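Local atomic coordinates of arginase 1, mitochondrial (Arabidopsis thaliana, PDB entry 6VSU), a protein that hydrolyses L-arginine to urea and L-ornithine with the aid of two manganese ions per subunit, and also turns agmatine into putrescine. Residues Arg113-Ile118 with Asp139-Tyr144; Leu124-Glu129 with Ser151-Gly156; Glu218-Arg223 with Pro230-Leu235; Ile277-Gln282 with Val312-Ala317. One frame throughout, in Å; residues are numbered along the deposited sequence.

Contact 1. Residues Arg113-Ile118 with Asp139-Tyr144; sequences RLMNVI and DHSISY. With MN (manganese (II) ion), chain B.
Met115 meets Ser141 through a single methyl group: Met115 CE lies 3.4 Å from Ser141 OG and 3.5 Å from Ser141 O. Before it, Leu114 packs on Ile104 of helix 101-106 and on His53. Met115 then turns to the second segment, its CG beside the backbone N (chi1 -64°) and its chain bent again at the next two torsions, which carries the methyl end up to the short 3-10 turn 140-142. Ser141 CB also touches this methyl, with Met115 CE at 3.7 Å. A turn further on, Ile118 points the same way but finds its partners just past the segment, in Pro145 and Val146 of helix 143-154.

The turn that receives the methionine is held from within. Asp139 OD1 accepts from Ser141 N at 2.8 Å, forming an Asx turn, and from Ser141 OG at 2.6 Å, the hydroxyl arriving on the syn side of the carboxylate. Ser141 OG has a further hydrogen bond with Asn54. Next to it, His140 ND1 binds one manganese ion at 2.3 Å, along with two waters, Asp164 and Asp168, while His140 NE2 is hydrogen-bonded to Ser247 OG.

Across the two segments the chemistry is van der Waals contact alone: the methionine closes over a serine whose hydroxyl already has polar partners. The polar bonds around Asp139, Ser141 and His140 probably fix the turn that carries the manganese ligand, while Met115 of helix 111-126 adds only apolar contact.

Contact 2. Residues Leu124-Glu129 with Ser151-Gly156; sequences LVMEEE and SEKLGG
Two neighbouring helices of the arginase alpha/beta fold, 111-126 and 143-154, come together near their C-terminal ends, on either side in sequence of strand 131-136. Met126 and Lys153 are the residues that meet most closely along the backbone, and their side chains slide past each other in opposite directions. Met126 runs straight to its sulfur and bends only at the last torsion (chi3 69°), which lays CE 3.7 Å from Lys153 CG, while Met126 SD stands 4.0 Å from Lys153 CB. The same methyl reaches Leu154, with Met126 CE 4.0 Å from Leu154 CG. Met126 also packs on Pro133 of strand 131-136.

Lys153 starts out with CG on the far side from its backbone N, turns at chi2, and then extends to cross Glu127 at about a right angle. Its ammonium NZ comes within 3.4 Å of Glu127 CG and forms a long salt bridge with Glu127 OE2 at 3.6 Å.

Just beyond, helix 143-154 ends in a Schellman motif. Gly155, with positive phi, is the C-prime residue, and Gly156 N reaches back to Ser151 O at 3.2 Å. Ser151 OG adds a bond to Gly156 O, 2.6 Å away, coming from above the carbonyl plane.

One lysine thus does two jobs: its CB and CG pack against the Met126 thioether, while its charged end meets a glutamate at the surface. With the ion pair this long and no hydrogen bond joining the segments, apolar contact probably contributes much of the attraction.

Contact 3. Residues Glu218-Arg223 with Pro230-Leu235; sequences EQYEMR and PMLENL
Tyr220 lies with one face beneath Leu232 and its hydroxyl end against Met231. The tyrosine leaves strand 218-221 with CG beside the backbone N (chi1 -64°) and its ring turned by a chi2 of -85°, reaching toward helix 225-232. Leu232 CD2 sits over that face as a CH-pi contact, 4.1 Å from the Tyr220 ring centroid and shifted toward the rim on the CG side, where Leu232 CD2 is 4.0 Å from Tyr220 CG.

Met231 takes the other end. It swings CG away from its own backbone N (chi1 -179°) and kinks at chi2, so the thioether crosses the tyrosine at roughly a right angle. Met231 CE is 3.4 Å from Tyr220 OH, and Met231 SD stands obliquely to the ring, 4.6 Å from its centroid, a Met-aromatic contact. An alanine here has no ring, and the gap would probably leave Leu232 CD2 without its aromatic partner and the Met231 thioether free to turn.

Next to Tyr220 in sequence, Glu221 is gripped by Arg223 of the following 3-10 turn: Arg223 NE bonds Glu221 OE1 at 2.8 Å and Arg223 NH2 bonds Glu221 OE2. Glu221 and Arg223 also pack on Glu82 of a neighbouring subunit. Strand 218-221 is an outermost strand of the parallel sheet within this chain, bonded through its backbone to strand 193-201, and Leu232 reaches Val199 of that strand, so helix 225-232 packs over the margin of the sheet.

Contact 4. Residues Ile277-Gln282 with Val312-Ala317; sequences ILHNLQ and VRELAA
His279 and Glu314 both place CG beside the backbone N, in the histidine at a chi1 of -75°, and the glutamate folds back once more at chi2, -56°, so that its carboxylate reaches the imidazole from one helix to the next. His279 NE2 donates to Glu314 OE1 over 2.8 Å, nearly straight at 166°. The acceptor lies close to the imidazole plane, at the ring edge, yet the ring and carboxylate planes are steeply turned against each other. The proton comes to OE1 on its anti side, somewhat out of the carboxylate plane. His279 also packs against Arg223 of a neighbouring subunit.

The other oxygen, Glu314 OE2, accepts from the backbone N of Glu82, so both oxygens of this buried carboxylate are engaged, and the negative charge would probably favour a protonated imidazole. Replacing His279 with a leucine would probably leave Glu314 OE1 buried without its donor.

One residue back along the first segment, the apolar half of the contact is a leucine pair, Leu278 CD1 lying 4.3 Å from Leu315 CD2. This is plain helix packing, with the polar bond on one flank and the leucines facing the sheet.

Both leucines rest on Ile248 of strand 244-249, and Leu315 extends to Leu134 of strand 131-136 and to Ala288 and Val290 of strand 285-291. Helices 271-280 and 303-319 thus lie side by side over the central strands.

Following the chain from the N terminus, the first contact helix is 111-126, which opens contacts 1 and 2; helix 143-154 and the turn before it supply the closing segments. The two contacts therefore cross along the chain, and they grip the same helix pair at places with centres about 16 Å apart, around strand 131-136. Contact 3 follows in series, closing the short passage from edge strand 218-221 to the end of helix 225-232. Contact 4 comes last, closing a loop through strand 285-291 to join helices 271-280 and 303-319. Contacts 3 and 4 touch, probably with a hydrogen bond from Gln282 N to Leu235 O, 2.9 Å; contact 1 lies across the chain's centre from both.

Contact 1. Residues Arg113-Ile118 with Asp139-Tyr144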
loop_
_atom_site.group_PDB
_atom_site.type_symbol
_atom_site.label_atom_id
_atom_site.label_comp_id
_atom_site.label_asym_id
_atom_site.label_seq_id
_atom_site.Cartn_x
_atom_site.Cartn_y
_atom_site.Cartn_z
ATOM N N ARG E 113 16.825 34.549 9.458
ATOM C CA ARG E 113 17.572 34.717 8.194
ATOM C C ARG E 113 16.968 33.828 7.112
ATOM O O ARG E 113 16.838 34.308 5.991
ATOM C CB ARG E 113 19.052 34.445 8.419
ATOM C CG ARG E 113 19.774 35.668 8.947
ATOM C CD ARG E 113 20.896 35.322 9.905
ATOM N NE ARG E 113 22.041 34.644 9.303
ATOM C CZ ARG E 113 22.747 35.131 8.309
ATOM N NH1 ARG E 113 23.777 34.448 7.814
ATOM N NH2 ARG E 113 22.406 36.305 7.792
ATOM N N LEU E 114 16.575 32.606 7.443
ATOM C CA LEU E 114 15.987 31.732 6.405
ATOM C C LEU E 114 14.664 32.331 5.944
ATOM O O LEU E 114 14.429 32.379 4.710
ATOM C CB LEU E 114 15.819 30.318 6.944
ATOM C CG LEU E 114 15.064 29.365 6.039
ATOM C CD1 LEU E 114 15.793 29.242 4.718
ATOM C CD2 LEU E 114 14.896 28.009 6.710
ATOM N N MET E 115 13.813 32.804 6.850
ATOM C CA MET E 115 12.511 33.330 6.393
ATOM C C MET E 115 12.749 34.612 5.575
ATOM O O MET E 115 11.976 34.872 4.625
ATOM C CB MET E 115 11.563 33.576 7.569
ATOM C CG MET E 115 11.183 32.293 8.322
ATOM S SD MET E 115 10.712 30.882 7.272
ATOM C CE MET E 115 9.210 30.318 8.073
ATOM N N ASN E 116 13.738 35.410 5.925
ATOM C CA ASN E 116 14.107 36.621 5.141
ATOM C C ASN E 116 14.522 36.212 3.712
ATOM O O ASN E 116 14.231 36.928 2.779
ATOM C CB ASN E 116 15.238 37.401 5.809
ATOM C CG ASN E 116 14.832 38.073 7.111
ATOM O OD1 ASN E 116 13.639 38.135 7.483
ATOM N ND2 ASN E 116 15.849 38.532 7.847
ATOM N N VAL E 117 15.181 35.076 3.545
ATOM C CA VAL E 117 15.552 34.578 2.192
ATOM C C VAL E 117 14.281 34.262 1.428
ATOM O O VAL E 117 14.162 34.616 0.253
ATOM C CB VAL E 117 16.497 33.365 2.248
ATOM C CG1 VAL E 117 16.721 32.810 0.869
ATOM C CG2 VAL E 117 17.822 33.766 2.887
ATOM N N ILE E 118 13.365 33.583 2.055
ATOM C CA ILE E 118 12.071 33.288 1.392
ATOM C C ILE E 118 11.373 34.580 0.964
ATOM O O ILE E 118 10.912 34.621 -0.163
ATOM C CB ILE E 118 11.198 32.403 2.290
ATOM C CG1 ILE E 118 11.864 31.034 2.418
ATOM C CG2 ILE E 118 9.812 32.245 1.732
ATOM C CD1 ILE E 118 11.381 30.258 3.639
ATOM N N ASP E 139 5.730 23.436 4.545
ATOM C CA ASP E 139 4.734 23.549 5.634
ATOM C C ASP E 139 4.181 24.995 5.678
ATOM O O ASP E 139 4.701 25.877 4.996
ATOM C CB ASP E 139 5.327 23.023 6.936
ATOM C CG ASP E 139 6.348 23.921 7.648
ATOM O OD1 ASP E 139 6.121 25.177 7.726
ATOM O OD2 ASP E 139 7.345 23.330 8.184
ATOM N N HIS E 140 3.142 25.238 6.468
ATOM C CA HIS E 140 2.389 26.522 6.451
ATOM C C HIS E 140 3.226 27.672 7.048
ATOM O O HIS E 140 2.802 28.782 6.947
ATOM C CB HIS E 140 1.024 26.349 7.164
ATOM C CG HIS E 140 -0.046 27.026 6.417
ATOM N ND1 HIS E 140 -1.324 26.565 6.382
ATOM C CD2 HIS E 140 0.020 28.076 5.584
ATOM C CE1 HIS E 140 -2.022 27.325 5.587
ATOM N NE2 HIS E 140 -1.226 28.264 5.121
ATOM N N SER E 141 4.417 27.432 7.596
ATOM C CA SER E 141 5.246 28.521 8.159
ATOM C C SER E 141 5.607 29.512 7.059
ATOM O O SER E 141 5.823 30.712 7.375
ATOM C CB SER E 141 6.452 28.048 8.901
ATOM O OG SER E 141 7.369 27.434 8.047
ATOM N N ILE E 142 5.662 29.052 5.827
ATOM C CA ILE E 142 6.210 29.878 4.732
ATOM C C ILE E 142 5.215 30.992 4.350
ATOM O O ILE E 142 5.644 32.003 3.765
ATOM C CB ILE E 142 6.565 28.973 3.565
ATOM C CG1 ILE E 142 5.309 28.538 2.828
ATOM C CG2 ILE E 142 7.442 27.815 4.063
ATOM C CD1 ILE E 142 5.579 27.710 1.645
ATOM N N SER E 143 3.941 30.830 4.682
ATOM C CA SER E 143 2.925 31.831 4.355
ATOM C C SER E 143 3.300 33.177 4.966
ATOM O O SER E 143 3.057 34.193 4.324
ATOM C CB SER E 143 1.599 31.349 4.798
ATOM O OG SER E 143 1.123 30.357 3.903
ATOM N N TYR E 144 3.926 33.200 6.136
ATOM C CA TYR E 144 4.295 34.466 6.814
ATOM C C TYR E 144 5.278 35.227 5.934
ATOM O O TYR E 144 4.988 36.352 5.534
ATOM C CB TYR E 144 4.811 34.247 8.239
ATOM C CG TYR E 144 5.523 35.416 8.884
ATOM C CD1 TYR E 144 5.126 36.725 8.677
ATOM C CD2 TYR E 144 6.577 35.216 9.764
ATOM C CE1 TYR E 144 5.716 37.807 9.343
ATOM C CE2 TYR E 144 7.205 36.286 10.405
ATOM C CZ TYR E 144 6.783 37.594 10.190
ATOM O OH TYR E 144 7.405 38.640 10.819
HETATM MN MN MN B . -2.186 25.276 8.091
HETATM O O HOH W 1 -2.877 23.916 9.579
HETATM O O HOH W 2 -0.417 24.382 9.492
#

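Contact 2. Residues Leu124-Glu129 with Ser151-Gly156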
loop_
_atom_site.group_PDB
_atom_site.type_symbol
_atom_site.label_atom_id
_atom_site.label_comp_id
_atom_site.label_asym_id
_atom_site.label_seq_id
_atom_site.Cartn_x
_atom_site.Cartn_y
_atom_site.Cartn_z
ATOM N N LEU E 124 11.899 38.873 -5.765
ATOM C CA LEU E 124 12.693 38.719 -7.011
ATOM C C LEU E 124 11.736 38.298 -8.141
ATOM O O LEU E 124 11.860 38.749 -9.254
ATOM C CB LEU E 124 13.719 37.617 -6.746
ATOM C CG LEU E 124 15.213 37.930 -6.620
ATOM C CD1 LEU E 124 15.554 39.348 -6.255
ATOM C CD2 LEU E 124 15.877 36.945 -5.655
ATOM N N VAL E 125 10.770 37.459 -7.843
ATOM C CA VAL E 125 9.710 37.107 -8.826
ATOM C C VAL E 125 8.874 38.356 -9.149
ATOM O O VAL E 125 8.714 38.657 -10.368
ATOM C CB VAL E 125 8.801 35.983 -8.312
ATOM C CG1 VAL E 125 7.704 35.696 -9.315
ATOM C CG2 VAL E 125 9.586 34.730 -8.008
ATOM N N MET E 126 8.433 39.090 -8.120
ATOM C CA MET E 126 7.489 40.221 -8.266
ATOM C C MET E 126 8.154 41.350 -9.053
ATOM O O MET E 126 7.416 42.023 -9.811
ATOM C CB MET E 126 7.000 40.748 -6.915
ATOM C CG MET E 126 6.184 39.688 -6.164
ATOM S SD MET E 126 5.644 40.294 -4.545
ATOM C CE MET E 126 4.453 41.514 -5.092
ATOM N N GLU E 127 9.477 41.464 -8.901
ATOM C CA GLU E 127 10.356 42.461 -9.566
ATOM C C GLU E 127 10.369 42.226 -11.079
ATOM O O GLU E 127 10.696 43.171 -11.797
ATOM C CB GLU E 127 11.742 42.499 -8.919
ATOM C CG GLU E 127 11.773 43.368 -7.677
ATOM C CD GLU E 127 12.910 43.158 -6.691
ATOM O OE1 GLU E 127 13.885 42.473 -7.036
ATOM O OE2 GLU E 127 12.810 43.689 -5.578
ATOM N N GLU E 128 10.132 40.992 -11.529
ATOM C CA GLU E 128 10.061 40.744 -12.982
ATOM C C GLU E 128 8.611 40.860 -13.429
ATOM O O GLU E 128 7.854 39.924 -13.332
ATOM C CB GLU E 128 10.683 39.393 -13.320
ATOM C CG GLU E 128 12.171 39.394 -13.055
ATOM C CD GLU E 128 12.970 40.131 -14.111
ATOM O OE1 GLU E 128 12.463 40.367 -15.246
ATOM O OE2 GLU E 128 14.115 40.407 -13.818
ATOM N N GLU E 129 8.277 42.024 -13.985
ATOM C CA GLU E 129 6.927 42.332 -14.520
ATOM C C GLU E 129 6.657 41.418 -15.719
ATOM O O GLU E 129 7.544 41.295 -16.559
ATOM C CB GLU E 129 6.923 43.790 -14.976
ATOM C CG GLU E 129 5.549 44.413 -15.035
ATOM C CD GLU E 129 5.032 44.911 -13.698
ATOM O OE1 GLU E 129 5.768 45.654 -13.020
ATOM O OE2 GLU E 129 3.895 44.552 -13.345
ATOM N N SER E 151 3.020 42.130 0.578
ATOM C CA SER E 151 2.501 43.362 1.216
ATOM C C SER E 151 3.566 44.451 1.171
ATOM O O SER E 151 3.251 45.596 0.728
ATOM C CB SER E 151 1.997 43.123 2.646
ATOM O OG SER E 151 1.481 44.336 3.189
ATOM N N GLU E 152 4.787 44.155 1.612
ATOM C CA GLU E 152 5.866 45.198 1.596
ATOM C C GLU E 152 6.077 45.698 0.153
ATOM O O GLU E 152 6.177 46.874 -0.065
ATOM C CB GLU E 152 7.155 44.599 2.153
ATOM C CG GLU E 152 7.096 44.252 3.646
ATOM C CD GLU E 152 8.395 43.645 4.151
ATOM O OE1 GLU E 152 9.139 43.054 3.338
ATOM O OE2 GLU E 152 8.702 43.820 5.315
ATOM N N LYS E 153 6.074 44.786 -0.822
ATOM C CA LYS E 153 6.411 45.131 -2.223
ATOM C C LYS E 153 5.252 45.934 -2.815
ATOM O O LYS E 153 5.518 46.894 -3.490
ATOM C CB LYS E 153 6.709 43.868 -3.042
ATOM C CG LYS E 153 7.048 44.121 -4.491
ATOM C CD LYS E 153 8.404 44.673 -4.624
ATOM C CE LYS E 153 8.749 44.965 -6.067
ATOM N NZ LYS E 153 9.979 45.789 -6.130
ATOM N N LEU E 154 4.010 45.561 -2.553
ATOM C CA LEU E 154 2.855 46.332 -3.088
ATOM C C LEU E 154 2.639 47.609 -2.257
ATOM O O LEU E 154 2.022 48.541 -2.789
ATOM C CB LEU E 154 1.605 45.446 -3.107
ATOM C CG LEU E 154 1.694 44.242 -4.048
ATOM C CD1 LEU E 154 0.448 43.385 -3.948
ATOM C CD2 LEU E 154 1.999 44.681 -5.490
ATOM N N GLY E 155 3.169 47.706 -1.038
ATOM C CA GLY E 155 3.116 48.961 -0.284
ATOM C C GLY E 155 1.774 49.101 0.434
ATOM O O GLY E 155 1.329 50.218 0.648
ATOM N N GLY E 156 1.188 48.003 0.901
ATOM C CA GLY E 156 -0.043 48.095 1.683
ATOM C C GLY E 156 -0.650 46.739 1.980
ATOM O O GLY E 156 -0.092 45.712 1.639
#

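Contact 3. Residues Glu218-Arg223 with Pro230-Leu235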
loop_
_atom_site.group_PDB
_atom_site.type_symbol
_atom_site.label_atom_id
_atom_site.label_comp_id
_atom_site.label_asym_id
_atom_site.label_seq_id
_atom_site.Cartn_x
_atom_site.Cartn_y
_atom_site.Cartn_z
ATOM N N GLU E 218 -12.090 36.514 10.451
ATOM C CA GLU E 218 -13.406 35.926 10.113
ATOM C C GLU E 218 -13.244 34.412 9.932
ATOM O O GLU E 218 -12.629 34.016 8.929
ATOM C CB GLU E 218 -13.919 36.605 8.864
ATOM C CG GLU E 218 -14.153 38.084 9.106
ATOM C CD GLU E 218 -14.303 38.861 7.805
ATOM O OE1 GLU E 218 -15.233 38.447 7.022
ATOM O OE2 GLU E 218 -13.441 39.795 7.544
ATOM N N GLN E 219 -13.692 33.616 10.906
ATOM C CA GLN E 219 -13.428 32.167 10.975
ATOM C C GLN E 219 -14.701 31.446 10.542
ATOM O O GLN E 219 -15.693 31.576 11.235
ATOM C CB GLN E 219 -12.979 31.732 12.371
ATOM C CG GLN E 219 -11.556 32.178 12.641
ATOM C CD GLN E 219 -10.993 31.821 13.999
ATOM O OE1 GLN E 219 -11.739 31.747 14.970
ATOM N NE2 GLN E 219 -9.673 31.665 14.080
ATOM N N TYR E 220 -14.675 30.686 9.457
ATOM C CA TYR E 220 -15.818 29.854 9.018
ATOM C C TYR E 220 -15.470 28.412 9.399
ATOM O O TYR E 220 -14.514 27.890 8.878
ATOM C CB TYR E 220 -16.130 30.079 7.535
ATOM C CG TYR E 220 -16.586 31.480 7.260
ATOM C CD1 TYR E 220 -17.916 31.810 7.419
ATOM C CD2 TYR E 220 -15.702 32.509 7.014
ATOM C CE1 TYR E 220 -18.364 33.108 7.298
ATOM C CE2 TYR E 220 -16.141 33.807 6.835
ATOM C CZ TYR E 220 -17.475 34.109 6.963
ATOM O OH TYR E 220 -17.956 35.386 6.832
ATOM N N GLU E 221 -16.221 27.833 10.307
ATOM C CA GLU E 221 -16.089 26.428 10.750
ATOM C C GLU E 221 -17.017 25.505 9.950
ATOM O O GLU E 221 -18.096 25.923 9.579
ATOM C CB GLU E 221 -16.396 26.359 12.232
ATOM C CG GLU E 221 -15.413 27.161 13.066
ATOM C CD GLU E 221 -15.686 27.052 14.551
ATOM O OE1 GLU E 221 -15.729 25.940 15.095
ATOM O OE2 GLU E 221 -15.912 28.077 15.170
ATOM N N MET E 222 -16.552 24.290 9.658
ATOM C CA MET E 222 -17.315 23.315 8.849
ATOM C C MET E 222 -18.650 22.963 9.524
ATOM O O MET E 222 -19.580 22.650 8.807
ATOM C CB MET E 222 -16.497 22.048 8.570
ATOM C CG MET E 222 -15.381 22.283 7.624
ATOM S SD MET E 222 -15.892 22.806 5.992
ATOM C CE MET E 222 -17.086 21.533 5.586
ATOM N N ARG E 223 -18.759 23.039 10.839
ATOM C CA ARG E 223 -20.052 22.827 11.506
ATOM C C ARG E 223 -21.138 23.817 11.050
ATOM O O ARG E 223 -22.263 23.556 11.417
ATOM C CB ARG E 223 -19.873 22.866 13.023
ATOM C CG ARG E 223 -19.307 24.147 13.596
ATOM C CD ARG E 223 -18.932 23.956 15.060
ATOM N NE ARG E 223 -18.329 25.178 15.571
ATOM C CZ ARG E 223 -19.023 26.239 16.036
ATOM N NH1 ARG E 223 -20.340 26.213 16.048
ATOM N NH2 ARG E 223 -18.412 27.361 16.422
ATOM N N PRO E 230 -23.529 29.329 0.461
ATOM C CA PRO E 230 -23.880 30.332 -0.548
ATOM C C PRO E 230 -22.978 31.576 -0.467
ATOM O O PRO E 230 -22.592 32.092 -1.449
ATOM C CB PRO E 230 -25.331 30.711 -0.222
ATOM C CG PRO E 230 -25.871 29.544 0.606
ATOM C CD PRO E 230 -24.672 28.957 1.320
ATOM N N MET E 231 -22.712 32.056 0.733
ATOM C CA MET E 231 -21.837 33.219 0.975
ATOM C C MET E 231 -20.405 32.890 0.523
ATOM O O MET E 231 -19.762 33.696 -0.207
ATOM C CB MET E 231 -21.919 33.523 2.467
ATOM C CG MET E 231 -21.112 34.690 2.933
ATOM S SD MET E 231 -19.423 34.286 3.523
ATOM C CE MET E 231 -18.921 36.012 3.647
ATOM N N LEU E 232 -19.889 31.720 0.912
ATOM C CA LEU E 232 -18.503 31.290 0.612
ATOM C C LEU E 232 -18.312 31.036 -0.890
ATOM O O LEU E 232 -17.170 31.192 -1.352
ATOM C CB LEU E 232 -18.196 30.037 1.423
ATOM C CG LEU E 232 -18.137 30.246 2.938
ATOM C CD1 LEU E 232 -17.945 28.915 3.638
ATOM C CD2 LEU E 232 -17.050 31.238 3.337
ATOM N N GLU E 233 -19.365 30.661 -1.610
ATOM C CA GLU E 233 -19.328 30.436 -3.091
ATOM C C GLU E 233 -19.673 31.711 -3.847
ATOM O O GLU E 233 -19.914 31.616 -5.017
ATOM C CB GLU E 233 -20.280 29.321 -3.531
ATOM C CG GLU E 233 -19.742 27.944 -3.073
ATOM C CD GLU E 233 -20.561 26.732 -3.470
ATOM O OE1 GLU E 233 -21.658 26.912 -4.080
ATOM O OE2 GLU E 233 -20.083 25.628 -3.186
ATOM N N ASN E 234 -19.653 32.847 -3.185
ATOM C CA ASN E 234 -19.861 34.166 -3.822
ATOM C C ASN E 234 -19.029 35.231 -3.117
ATOM O O ASN E 234 -19.535 36.323 -2.918
ATOM C CB ASN E 234 -21.340 34.501 -3.774
ATOM C CG ASN E 234 -21.899 34.645 -5.164
ATOM O OD1 ASN E 234 -21.707 35.725 -5.786
ATOM N ND2 ASN E 234 -22.537 33.569 -5.645
ATOM N N LEU E 235 -17.788 34.912 -2.746
ATOM C CA LEU E 235 -16.875 35.880 -2.060
ATOM C C LEU E 235 -16.462 37.021 -3.000
ATOM O O LEU E 235 -16.262 36.777 -4.198
ATOM C CB LEU E 235 -15.660 35.143 -1.513
ATOM C CG LEU E 235 -16.004 34.247 -0.335
ATOM C CD1 LEU E 235 -14.843 33.382 0.063
ATOM C CD2 LEU E 235 -16.470 35.080 0.849
#

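Contact 4. Residues Ile277-Gln282 with Val312-Ala317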
loop_
_atom_site.group_PDB
_atom_site.type_symbol
_atom_site.label_atom_id
_atom_site.label_comp_id
_atom_site.label_asym_id
_atom_site.label_seq_id
_atom_site.Cartn_x
_atom_site.Cartn_y
_atom_site.Cartn_z
ATOM N N ILE E 277 -15.562 27.735 -4.576
ATOM C CA ILE E 277 -15.109 28.976 -3.891
ATOM C C ILE E 277 -14.111 29.760 -4.773
ATOM O O ILE E 277 -14.332 30.993 -5.025
ATOM C CB ILE E 277 -14.521 28.595 -2.533
ATOM C CG1 ILE E 277 -15.581 27.925 -1.648
ATOM C CG2 ILE E 277 -13.896 29.803 -1.873
ATOM C CD1 ILE E 277 -15.031 27.367 -0.393
ATOM N N LEU E 278 -13.058 29.112 -5.276
ATOM C CA LEU E 278 -12.034 29.797 -6.103
ATOM C C LEU E 278 -12.620 30.358 -7.383
ATOM O O LEU E 278 -12.353 31.521 -7.715
ATOM C CB LEU E 278 -10.879 28.871 -6.443
ATOM C CG LEU E 278 -10.145 28.283 -5.246
ATOM C CD1 LEU E 278 -9.004 27.354 -5.727
ATOM C CD2 LEU E 278 -9.603 29.392 -4.367
ATOM N N HIS E 279 -13.357 29.567 -8.120
ATOM C CA HIS E 279 -13.888 29.993 -9.431
ATOM C C HIS E 279 -14.781 31.214 -9.224
ATOM O O HIS E 279 -14.822 32.060 -10.103
ATOM C CB HIS E 279 -14.656 28.861 -10.143
ATOM C CG HIS E 279 -13.768 27.800 -10.729
ATOM N ND1 HIS E 279 -14.235 26.580 -11.162
ATOM C CD2 HIS E 279 -12.442 27.772 -10.926
ATOM C CE1 HIS E 279 -13.241 25.879 -11.635
ATOM N NE2 HIS E 279 -12.132 26.587 -11.487
ATOM N N ASN E 280 -15.557 31.280 -8.131
ATOM C CA ASN E 280 -16.608 32.332 -8.008
ATOM C C ASN E 280 -16.064 33.531 -7.254
ATOM O O ASN E 280 -16.750 34.529 -7.238
ATOM C CB ASN E 280 -17.860 31.730 -7.375
ATOM C CG ASN E 280 -18.523 30.801 -8.364
ATOM O OD1 ASN E 280 -18.888 31.241 -9.435
ATOM N ND2 ASN E 280 -18.622 29.524 -8.064
ATOM N N LEU E 281 -14.889 33.411 -6.635
ATOM C CA LEU E 281 -14.270 34.526 -5.907
ATOM C C LEU E 281 -14.019 35.685 -6.866
ATOM O O LEU E 281 -13.416 35.480 -7.897
ATOM C CB LEU E 281 -12.990 34.067 -5.230
ATOM C CG LEU E 281 -12.074 35.147 -4.660
ATOM C CD1 LEU E 281 -12.789 35.860 -3.539
ATOM C CD2 LEU E 281 -10.785 34.550 -4.127
ATOM N N GLN E 282 -14.511 36.868 -6.546
ATOM C CA GLN E 282 -14.115 38.072 -7.297
ATOM C C GLN E 282 -12.938 38.648 -6.532
ATOM O O GLN E 282 -13.093 39.001 -5.350
ATOM C CB GLN E 282 -15.226 39.105 -7.460
ATOM C CG GLN E 282 -16.462 38.603 -8.182
ATOM C CD GLN E 282 -17.620 39.600 -8.101
ATOM O OE1 GLN E 282 -17.457 40.856 -8.195
ATOM N NE2 GLN E 282 -18.803 39.032 -7.856
ATOM N N VAL E 312 -2.961 24.166 -7.894
ATOM C CA VAL E 312 -1.965 25.099 -8.487
ATOM C C VAL E 312 -2.457 25.539 -9.878
ATOM O O VAL E 312 -2.469 26.747 -10.166
ATOM C CB VAL E 312 -0.534 24.536 -8.522
ATOM C CG1 VAL E 312 0.405 25.391 -9.367
ATOM C CG2 VAL E 312 0.012 24.400 -7.109
ATOM N N ARG E 313 -2.950 24.610 -10.666
ATOM C CA ARG E 313 -3.349 24.944 -12.048
ATOM C C ARG E 313 -4.542 25.934 -12.028
ATOM O O ARG E 313 -4.536 26.891 -12.847
ATOM C CB ARG E 313 -3.696 23.653 -12.797
ATOM C CG ARG E 313 -2.524 22.727 -13.118
ATOM C CD ARG E 313 -3.034 21.350 -13.490
ATOM N NE ARG E 313 -3.997 21.322 -14.576
ATOM C CZ ARG E 313 -3.845 20.723 -15.724
ATOM N NH1 ARG E 313 -2.783 19.985 -15.994
ATOM N NH2 ARG E 313 -4.808 20.824 -16.610
ATOM N N GLU E 314 -5.551 25.658 -11.204
ATOM C CA GLU E 314 -6.758 26.517 -11.113
ATOM C C GLU E 314 -6.365 27.906 -10.590
ATOM O O GLU E 314 -6.860 28.879 -11.123
ATOM C CB GLU E 314 -7.858 25.784 -10.346
ATOM C CG GLU E 314 -8.390 24.571 -11.090
ATOM C CD GLU E 314 -8.922 24.863 -12.480
ATOM O OE1 GLU E 314 -9.757 25.758 -12.606
ATOM O OE2 GLU E 314 -8.481 24.215 -13.421
ATOM N N LEU E 315 -5.458 27.971 -9.614
ATOM C CA LEU E 315 -4.995 29.267 -9.085
ATOM C C LEU E 315 -4.276 30.015 -10.201
ATOM O O LEU E 315 -4.358 31.280 -10.298
ATOM C CB LEU E 315 -4.076 29.041 -7.890
ATOM C CG LEU E 315 -4.776 28.745 -6.571
ATOM C CD1 LEU E 315 -3.752 28.313 -5.506
ATOM C CD2 LEU E 315 -5.589 29.941 -6.040
ATOM N N ALA E 316 -3.458 29.301 -10.963
ATOM C CA ALA E 316 -2.680 29.928 -12.030
ATOM C C ALA E 316 -3.685 30.575 -12.993
ATOM O O ALA E 316 -3.408 31.652 -13.460
ATOM C CB ALA E 316 -1.804 28.915 -12.734
ATOM N N ALA E 317 -4.782 29.882 -13.315
ATOM C CA ALA E 317 -5.763 30.378 -14.310
ATOM C C ALA E 317 -6.401 31.659 -13.781
ATOM O O ALA E 317 -6.769 32.507 -14.584
ATOM C CB ALA E 317 -6.803 29.322 -14.605
#